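Local coordinates for nascent polypeptide-associated complex protein (PDB 1TR8) that probably contacts the emerging nascent chain on the ribosome, working as a homodimeric chaperone complex that interacts with the ribosome and binds ribosomal RNA, at residues 70-73 with 74-78; 77-80 with 81-84. All coordinates share one frame; numbering follows the deposited sequence.

In the fold
Interactions 1 and 2 are the two sides of the turn between helices 66-76 and 80-89 in the UBA domain: interaction 1 closes helix 66-76, interaction 2 opens helix 80-89, and Gly-77 and Ala-78 belong to both. Their centres are about 7 Å apart. Packing between the two helices brings them together, with CG of the selenomethionine Met-73 lying 3.6 Å from Ala-83 CB and its CE 3.5 Å from Arg-80 NH2. Val-72 CG1 adds a further contact, 3.9 Å from Ala-83 CB. This turn joins the first two helices of the three-helix UBA bundle. Both contacts lie far from the chain's centre, about 26 Å and 21 Å from it, centre to centre.

Interaction 1: residues 70-73 with 74-78; sequences ELVM and NQTGA
Val-72 and Thr-76 form the tight part of this helix end. The hydroxyl OG1 of Thr-76 donates to Val-72 O at 2.8 Å, and the backbone N of the same threonine reaches that oxygen from the opposite face of the carbonyl plane. A first torsion of 74° holds OG1 between the threonine's own N and carbonyl carbon, where it can fold back over the preceding turn and also accept a weak bond from Ala-78 N, while CG2 rests 3.3 Å from Val-72 O. With a valine here the hydroxyl is gone, and Val-72 O would probably keep only the backbone N as donor among these groups, while Ala-78 N would lose its weak bond to OG1. Beyond Thr-76 the chain leaves helical geometry at Gly-77, whose positive phi of 68° marks the C-terminal end of the first helix of the UBA three-helix bundle. Gly-77 N and Ala-78 N both turn back to Met-73 O, the latter at 3.3 Å, but both bonds are weak because their N-H groups point well off the oxygen. The selenomethionine Met-73 packs CB and CG against Ala-78 O, each 3.5 Å from it, and continues onto Arg-80 and Ala-83 of the next helix; Val-72, buried, meets Ala-83, Leu-87 and Leu-94. The other flank, with Leu-71, Asn-74 and Gln-75 exposed, is looser. Leu-71 and Gln-75 run alongside each other, Leu-71 CD2 coming no nearer to Gln-75 CG than 4.1 Å, though Leu-71 still touches Leu-94 and Ile-98. Asn-74 sets its CB 3.5 Å from Glu-70 O, which takes a hydrogen bond from the asparagine's backbone N.

Interaction 2: residues 77-80 with 81-84; sequences GASR and EDAT
Arg-80 O is held by two donors of one residue: the hydroxyl OG1 of Thr-84 at 2.7 Å and the Thr-84 backbone N at 2.9 Å. They arrive from opposite faces of the carbonyl plane, so the first full turn of helix 80-89 carries a side-chain bond beside its backbone bond. Thr-84 can reach back because OG1 stands beside its own N, anti to the carbonyl carbon (chi1 -67°). The Arg-80 side chain crosses that of Thr-84 and turns away toward helix 66-76, where NH1 makes a salt bridge with Glu-66. One residue earlier, Ser-79 is the N-cap. Its OG accepts from Asp-82 N at 3.1 Å in a nearly straight bond (172°), and its carbonyl O takes the N-H of Ala-83. A first torsion of 61° swings the serine oxygen over the helix start, where CB of Glu-81 also lies 3.6 Å from OG. In a full capping box the side chain of Asp-82 would take the Ser-79 N-H directly; here a water stands between them, accepting from Ser-79 N and donating to Asp-82 OD2 at 2.6 Å. The second carboxylate oxygen, OD1, makes a salt bridge with Arg-85. Beside these bonds Ala-78 CB meets Asp-82 CB at 4.3 Å, and the methyl of Ala-83 rests 3.4 Å from Ser-79 O while packing on Met-73 of helix 66-76. Ser-79 OG and the water thus each take up an N-H at the helix start, Asp-82 holds the water through OD2, and the negative charge of Asp-82, lying near the positive end of the helix dipole, is likely to be favoured there.

Interaction 1: residues 70-73 with 74-78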
# COMPACT_ATOMS: atom_id res chain seq x y z
N GLU A 70 24.46 3.41 -23.32
CA GLU A 70 25.21 3.46 -24.58
C GLU A 70 25.86 2.12 -24.91
O GLU A 70 25.72 1.62 -26.02
CB GLU A 70 26.30 4.53 -24.52
CG GLU A 70 25.76 5.93 -24.72
CD GLU A 70 26.79 7.01 -24.43
OE1 GLU A 70 28.02 6.72 -24.48
OE2 GLU A 70 26.36 8.16 -24.15
N LEU A 71 26.54 1.54 -23.93
CA LEU A 71 27.24 0.25 -24.11
C LEU A 71 26.28 -0.87 -24.52
O LEU A 71 26.52 -1.62 -25.47
CB LEU A 71 27.96 -0.13 -22.82
CG LEU A 71 29.12 -1.13 -22.93
CD1 LEU A 71 30.17 -0.81 -21.90
CD2 LEU A 71 28.67 -2.55 -22.74
N VAL A 72 25.14 -0.92 -23.84
CA VAL A 72 24.14 -1.94 -24.14
C VAL A 72 23.52 -1.74 -25.54
O VAL A 72 23.31 -2.70 -26.27
CB VAL A 72 23.01 -1.96 -23.07
CG1 VAL A 72 21.96 -3.01 -23.43
CG2 VAL A 72 23.57 -2.25 -21.70
N MSE A 73 23.24 -0.50 -25.90
CA MSE A 73 22.70 -0.19 -27.22
C MSE A 73 23.68 -0.61 -28.32
O MSE A 73 23.27 -1.19 -29.33
CB MSE A 73 22.45 1.31 -27.33
CG MSE A 73 21.35 1.83 -26.44
SE MSE A 73 21.13 3.77 -26.64
CE MSE A 73 22.67 4.37 -25.94
N ASN A 74 24.94 -0.25 -28.16
CA ASN A 74 25.94 -0.44 -29.20
C ASN A 74 26.35 -1.90 -29.34
O ASN A 74 26.79 -2.34 -30.40
CB ASN A 74 27.15 0.48 -28.97
CG ASN A 74 26.86 1.95 -29.33
OD1 ASN A 74 25.73 2.32 -29.64
ND2 ASN A 74 27.89 2.78 -29.29
N GLN A 75 26.19 -2.65 -28.26
CA GLN A 75 26.57 -4.05 -28.20
C GLN A 75 25.43 -4.95 -28.65
O GLN A 75 25.66 -6.07 -29.09
CB GLN A 75 26.96 -4.47 -26.78
CG GLN A 75 28.44 -4.34 -26.45
CD GLN A 75 29.34 -4.79 -27.60
OE1 GLN A 75 29.34 -5.96 -28.00
NE2 GLN A 75 30.12 -3.85 -28.12
N THR A 76 24.20 -4.50 -28.49
CA THR A 76 23.05 -5.32 -28.88
C THR A 76 22.24 -4.73 -30.03
O THR A 76 21.35 -5.40 -30.55
CB THR A 76 22.14 -5.60 -27.66
OG1 THR A 76 21.39 -4.44 -27.30
CG2 THR A 76 22.97 -5.93 -26.44
N GLY A 77 22.54 -3.49 -30.41
CA GLY A 77 21.71 -2.78 -31.38
C GLY A 77 20.32 -2.40 -30.87
O GLY A 77 19.39 -2.17 -31.66
N ALA A 78 20.15 -2.31 -29.55
CA ALA A 78 18.83 -2.04 -29.00
C ALA A 78 18.57 -0.54 -28.98
O ALA A 78 19.51 0.27 -29.01
CB ALA A 78 18.70 -2.62 -27.62

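Interaction 2: residues 77-80 with 81-84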
# COMPACT_ATOMS: atom_id res chain seq x y z
N GLY A 77 22.54 -3.49 -30.41
CA GLY A 77 21.71 -2.78 -31.38
C GLY A 77 20.32 -2.40 -30.87
O GLY A 77 19.39 -2.17 -31.66
N ALA A 78 20.15 -2.31 -29.55
CA ALA A 78 18.83 -2.04 -29.00
C ALA A 78 18.57 -0.54 -28.98
O ALA A 78 19.51 0.27 -29.01
CB ALA A 78 18.70 -2.62 -27.62
N SER A 79 17.29 -0.17 -29.01
CA SER A 79 16.88 1.21 -28.90
C SER A 79 17.23 1.70 -27.51
O SER A 79 17.47 0.89 -26.62
CB SER A 79 15.37 1.35 -29.09
OG SER A 79 14.67 0.62 -28.10
N ARG A 80 17.19 3.01 -27.34
CA ARG A 80 17.50 3.62 -26.07
C ARG A 80 16.49 3.11 -25.07
O ARG A 80 16.84 2.81 -23.93
CB ARG A 80 17.41 5.13 -26.18
CG ARG A 80 17.81 5.85 -24.92
CD ARG A 80 18.22 7.28 -25.17
NE ARG A 80 19.61 7.38 -25.59
CZ ARG A 80 20.62 7.59 -24.75
NH1 ARG A 80 20.39 7.69 -23.44
NH2 ARG A 80 21.87 7.65 -25.21
N GLU A 81 15.24 3.09 -25.51
CA GLU A 81 14.09 2.59 -24.75
C GLU A 81 14.27 1.17 -24.20
O GLU A 81 14.15 0.94 -23.00
CB GLU A 81 12.87 2.63 -25.67
CG GLU A 81 11.60 2.11 -25.04
CD GLU A 81 10.38 2.26 -25.93
OE1 GLU A 81 10.51 2.13 -27.17
OE2 GLU A 81 9.29 2.53 -25.36
N ASP A 82 14.55 0.22 -25.07
CA ASP A 82 14.77 -1.16 -24.63
C ASP A 82 16.02 -1.34 -23.78
O ASP A 82 16.04 -2.15 -22.87
CB ASP A 82 14.86 -2.10 -25.83
CG ASP A 82 13.60 -2.11 -26.65
OD1 ASP A 82 12.53 -1.71 -26.12
OD2 ASP A 82 13.58 -2.48 -27.84
N ALA A 83 17.10 -0.64 -24.12
CA ALA A 83 18.33 -0.78 -23.34
C ALA A 83 18.07 -0.29 -21.93
O ALA A 83 18.46 -0.90 -20.95
CB ALA A 83 19.49 -0.00 -24.00
N THR A 84 17.33 0.81 -21.85
CA THR A 84 17.05 1.42 -20.56
C THR A 84 16.14 0.51 -19.74
O THR A 84 16.41 0.21 -18.57
CB THR A 84 16.42 2.81 -20.83
OG1 THR A 84 17.41 3.66 -21.43
CG2 THR A 84 16.06 3.52 -19.56
O HOH W 1 15.58 -1.93 -29.48